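Local structure of oxidoreductase, putative (Neosartorya fumigata, 6SKX) at residues A17-E22 against S148-C153; E23-A28 against E144-V149. The protein probably catalyses the NADPH-dependent reductive amination of carbonyl compounds, as a fungal reductive aminase, by reducing the imine formed with an amine. One frame throughout, in Å; residues are numbered along the deposited sequence.

Interaction 1. Residues A17-E22 against S148-C153; sequences ASRFLE and SVLAKC
Arg19 reaches from the last turns of its helix to the backbone carbonyl of Val149 and holds that one oxygen with two nitrogens, side-on. The bond from Arg19 NE to Val149 O is the shorter, 2.9 Å and nearly straight at 164°, although NE stands above the carbonyl plane. Arg19 NH2 adds a longer and more bent bond to Val149 O, 3.3 Å, arriving in the carbonyl plane on a lone pair. Arg19 NH2 also forms a salt bridge with Glu23. The oxygen lies close to the guanidinium plane, at its edge, and the paired bonds, with the Glu23 salt bridge, should restrict the rotation of the planar group. Arg19 leaves the helix with CG anti to the backbone N (chi1 -172°) and then bends at chi2, a course that carries its aliphatic part past Leu150 in the opposite direction; Arg19 CG lies 4.0 Å from Leu150 CD2. The same methyl serves a second partner, sitting over one face of the Phe20 ring, 4.3 Å from its centroid, in a CH-pi contact. Val149 CG2 meets the ring obliquely, 3.8 Å from Phe20 CE1. The side chains of Val149 and Leu150 both cross that of Phe20 at about a right angle. Phe20 and Leu150 are buried, whereas Arg19 is partly exposed. The contact joins helix 11-22, the helix after the first strand of the Rossmann-type domain, to the turn between helix 137-147 and strand 152-155; Phe20 also packs on Val27 of strand 26-30, and Leu150 is tied by backbone hydrogen bonding to Gly125.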
# COMPACT_ATOMS: atom_id res chain seq x y z
N ALA A 17 29.11 -6.21 -6.16
CA ALA A 17 30.57 -6.45 -6.22
C ALA A 17 31.14 -6.68 -4.81
O ALA A 17 31.88 -7.67 -4.65
CB ALA A 17 31.22 -5.31 -6.96
N SER A 18 30.81 -5.82 -3.84
CA SER A 18 31.20 -5.97 -2.40
C SER A 18 30.90 -7.37 -1.93
O SER A 18 31.81 -8.03 -1.36
CB SER A 18 30.51 -5.03 -1.44
OG SER A 18 31.12 -3.78 -1.51
N ARG A 19 29.67 -7.78 -2.14
CA ARG A 19 29.18 -9.11 -1.71
C ARG A 19 29.99 -10.24 -2.39
O ARG A 19 30.45 -11.15 -1.67
CB ARG A 19 27.68 -9.18 -2.00
CG ARG A 19 27.02 -10.41 -1.43
CD ARG A 19 27.22 -10.55 0.07
NE ARG A 19 26.73 -11.89 0.34
CZ ARG A 19 27.01 -12.61 1.41
NH1 ARG A 19 27.78 -12.14 2.38
NH2 ARG A 19 26.50 -13.83 1.50
N PHE A 20 30.22 -10.19 -3.71
CA PHE A 20 31.07 -11.23 -4.36
C PHE A 20 32.48 -11.24 -3.74
O PHE A 20 33.03 -12.33 -3.51
CB PHE A 20 31.11 -11.08 -5.88
CG PHE A 20 29.91 -11.68 -6.57
CD1 PHE A 20 29.62 -13.02 -6.44
CD2 PHE A 20 29.04 -10.89 -7.31
CE1 PHE A 20 28.49 -13.57 -7.04
CE2 PHE A 20 27.91 -11.44 -7.90
CZ PHE A 20 27.66 -12.78 -7.78
N LEU A 21 33.03 -10.08 -3.42
CA LEU A 21 34.40 -9.96 -2.82
C LEU A 21 34.41 -10.49 -1.36
O LEU A 21 35.35 -11.15 -1.03
CB LEU A 21 34.85 -8.49 -2.84
CG LEU A 21 35.28 -7.95 -4.20
CD1 LEU A 21 35.29 -6.43 -4.20
CD2 LEU A 21 36.68 -8.48 -4.57
N GLU A 22 33.39 -10.25 -0.54
CA GLU A 22 33.28 -10.84 0.82
C GLU A 22 33.29 -12.38 0.72
O GLU A 22 33.80 -13.03 1.62
CB GLU A 22 31.97 -10.52 1.55
CG GLU A 22 31.69 -9.06 1.83
CD GLU A 22 32.85 -8.35 2.49
OE1 GLU A 22 33.40 -8.93 3.46
OE2 GLU A 22 33.22 -7.24 2.00
N SER A 148 23.14 -17.08 -5.72
CA SER A 148 22.50 -17.26 -4.39
C SER A 148 23.31 -16.57 -3.27
O SER A 148 22.76 -16.45 -2.17
CB SER A 148 22.23 -18.73 -4.13
OG SER A 148 23.46 -19.44 -3.97
N VAL A 149 24.53 -16.05 -3.49
CA VAL A 149 25.22 -15.30 -2.39
C VAL A 149 24.59 -13.91 -2.26
O VAL A 149 24.75 -13.29 -1.21
CB VAL A 149 26.76 -15.20 -2.52
CG1 VAL A 149 27.41 -16.57 -2.75
CG2 VAL A 149 27.21 -14.17 -3.55
N LEU A 150 23.87 -13.44 -3.28
CA LEU A 150 23.27 -12.08 -3.27
C LEU A 150 21.91 -12.07 -2.56
O LEU A 150 21.55 -11.01 -2.02
CB LEU A 150 23.06 -11.62 -4.72
CG LEU A 150 24.29 -11.59 -5.63
CD1 LEU A 150 23.87 -11.16 -7.03
CD2 LEU A 150 25.37 -10.67 -5.09
N ALA A 151 21.12 -13.13 -2.68
CA ALA A 151 19.65 -13.10 -2.47
C ALA A 151 19.05 -14.47 -2.76
O ALA A 151 19.72 -15.27 -3.47
CB ALA A 151 19.03 -12.07 -3.37
N LYS A 152 17.84 -14.71 -2.24
CA LYS A 152 16.98 -15.82 -2.70
C LYS A 152 16.83 -15.69 -4.23
O LYS A 152 16.63 -14.54 -4.71
CB LYS A 152 15.60 -15.79 -2.02
CG LYS A 152 15.54 -16.43 -0.63
N CYS A 153 16.91 -16.82 -4.94
CA CYS A 153 16.70 -16.95 -6.41
C CYS A 153 15.33 -17.53 -6.73
O CYS A 153 15.05 -18.63 -6.26
CB CYS A 153 17.76 -17.85 -7.02
SG CYS A 153 19.42 -17.18 -6.75

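Interaction 2. Residues E23-A28 against E144-V149; sequences EKYKVA and EGDLSV
Tyr25 and Asp146 meet through a short hydrogen bond in which Tyr25 OH donates to Asp146 OD1 at 2.7 Å. The carboxylate oxygen receives the phenol on its anti side, 20° out of the carboxylate plane, and itself lies at the edge of the tyrosine ring, near the ring plane. The ring and carboxylate planes stand almost perpendicular, 89° apart. Asp146 OD1 also comes within 3.2 Å of Tyr25 CE2, so the acid sits beside the CE2-CZ edge of the ring, next to the hydroxyl. Asp146 sends CG anti to its carbonyl carbon (chi1 -55°), which turns the carboxylate back toward the phenol even though the CB does not itself point across the contact. If ionised, as is likely, Asp146 would be expected to polarise the hydroxyl and strengthen this bond. The Tyr25 ring also stands edge-to-face with that of Phe20.

The apolar part is thinner. Val149 lies obliquely to the tyrosine ring, its CG1 4.4 Å from Tyr25 CE1. The same valine also slides past the aliphatic part of Glu23, in the opposite direction, with Glu23 CG 3.9 Å from Val149 CB. The Glu23 chain bends at chi2, and its carboxylate finds its partner in Arg19 through a salt bridge.

Lys24, with positive phi, is the C-prime residue of a Schellman motif that ends helix 11-22, and the chain then runs through Tyr25 into strand 26-30. Across the contact stand Asp146, near the C-terminal end of helix 137-147, and Val149 beyond it. This surface contact thus joins a helix-to-strand turn to the end of a later helix, at the start of strand 26-30, which lies between strands 3-7 and 46-47 in the sheet.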
# COMPACT_ATOMS: atom_id res chain seq x y z
N GLU A 23 32.61 -12.94 -0.28
CA GLU A 23 32.44 -14.40 -0.46
C GLU A 23 33.63 -14.99 -1.23
O GLU A 23 33.48 -16.12 -1.71
CB GLU A 23 31.12 -14.67 -1.19
CG GLU A 23 29.89 -14.37 -0.35
CD GLU A 23 29.86 -15.18 0.94
OE1 GLU A 23 30.42 -16.29 0.95
OE2 GLU A 23 29.34 -14.66 1.94
N LYS A 24 34.72 -14.23 -1.38
CA LYS A 24 36.07 -14.67 -1.83
C LYS A 24 36.08 -15.02 -3.33
O LYS A 24 36.88 -15.83 -3.74
CB LYS A 24 36.55 -15.77 -0.86
CG LYS A 24 37.18 -15.24 0.43
CD LYS A 24 37.05 -16.16 1.64
N TYR A 25 35.29 -14.31 -4.13
CA TYR A 25 35.30 -14.55 -5.59
C TYR A 25 36.35 -13.64 -6.22
O TYR A 25 36.74 -12.66 -5.62
CB TYR A 25 33.95 -14.19 -6.19
CG TYR A 25 32.89 -15.26 -6.10
CD1 TYR A 25 32.24 -15.53 -4.91
CD2 TYR A 25 32.52 -15.99 -7.20
CE1 TYR A 25 31.28 -16.51 -4.82
CE2 TYR A 25 31.55 -16.97 -7.14
CZ TYR A 25 30.93 -17.24 -5.94
OH TYR A 25 29.98 -18.20 -5.87
N LYS A 26 36.83 -14.01 -7.40
CA LYS A 26 37.73 -13.13 -8.18
C LYS A 26 36.76 -12.19 -8.91
O LYS A 26 35.89 -12.70 -9.58
CB LYS A 26 38.61 -13.99 -9.08
CG LYS A 26 39.48 -13.25 -10.07
CD LYS A 26 40.16 -14.16 -11.06
CE LYS A 26 40.95 -13.40 -12.09
NZ LYS A 26 40.12 -13.05 -13.26
N VAL A 27 36.92 -10.88 -8.78
CA VAL A 27 35.87 -9.94 -9.26
C VAL A 27 36.50 -8.84 -10.11
O VAL A 27 37.42 -8.14 -9.62
CB VAL A 27 35.07 -9.33 -8.09
CG1 VAL A 27 33.98 -8.41 -8.60
CG2 VAL A 27 34.46 -10.38 -7.19
N ALA A 28 36.04 -8.72 -11.35
CA ALA A 28 36.35 -7.63 -12.29
C ALA A 28 35.19 -6.64 -12.25
O ALA A 28 34.04 -7.09 -12.14
CB ALA A 28 36.52 -8.19 -13.67
N GLU A 144 23.49 -20.47 -10.53
CA GLU A 144 22.61 -20.25 -9.35
C GLU A 144 23.46 -20.28 -8.06
O GLU A 144 23.20 -19.47 -7.16
CB GLU A 144 21.49 -21.29 -9.33
CG GLU A 144 20.51 -21.09 -8.18
CD GLU A 144 19.26 -21.96 -8.23
OE1 GLU A 144 19.25 -22.99 -8.94
OE2 GLU A 144 18.28 -21.59 -7.55
N GLY A 145 24.44 -21.17 -7.99
CA GLY A 145 25.36 -21.32 -6.85
C GLY A 145 26.08 -20.03 -6.55
O GLY A 145 26.26 -19.70 -5.33
N ASP A 146 26.42 -19.28 -7.60
CA ASP A 146 27.06 -17.94 -7.50
C ASP A 146 25.98 -16.89 -7.17
O ASP A 146 26.16 -16.09 -6.24
CB ASP A 146 27.83 -17.60 -8.78
CG ASP A 146 28.87 -18.62 -9.22
OD1 ASP A 146 29.56 -19.20 -8.33
OD2 ASP A 146 29.01 -18.81 -10.44
N LEU A 147 24.88 -16.86 -7.92
CA LEU A 147 23.83 -15.82 -7.74
C LEU A 147 23.20 -15.91 -6.34
O LEU A 147 22.81 -14.88 -5.82
CB LEU A 147 22.79 -15.98 -8.85
CG LEU A 147 23.31 -15.67 -10.25
CD1 LEU A 147 22.29 -16.08 -11.30
CD2 LEU A 147 23.70 -14.22 -10.40
N SER A 148 23.14 -17.08 -5.72
CA SER A 148 22.50 -17.26 -4.39
C SER A 148 23.31 -16.57 -3.27
O SER A 148 22.76 -16.45 -2.17
CB SER A 148 22.23 -18.73 -4.13
OG SER A 148 23.46 -19.44 -3.97
N VAL A 149 24.53 -16.05 -3.49
CA VAL A 149 25.22 -15.30 -2.39
C VAL A 149 24.59 -13.91 -2.26
O VAL A 149 24.75 -13.29 -1.21
CB VAL A 149 26.76 -15.20 -2.52
CG1 VAL A 149 27.41 -16.57 -2.75
CG2 VAL A 149 27.21 -14.17 -3.55

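Interactions 1 and 2 are successive parts of one interface, their centres 6 Å apart. They share Val149, whose carbonyl is used by the first and whose side chain packs in both. On the other side of the interface, helix 11-22 leads through a short turn into strand 26-30, and a probable hydrogen bond from Tyr25 N to Phe20 O (3.1 Å) ties the two contacts; Phe20 CE1 also packs 3.5 Å from Asp146 O. Interaction 1 lies nearer the cofactor-binding site: the side chain of Leu150 is about 8 Å from that of Met12, an NADP-binding residue, whereas interaction 2 lies at the surface, away from the annotated sites.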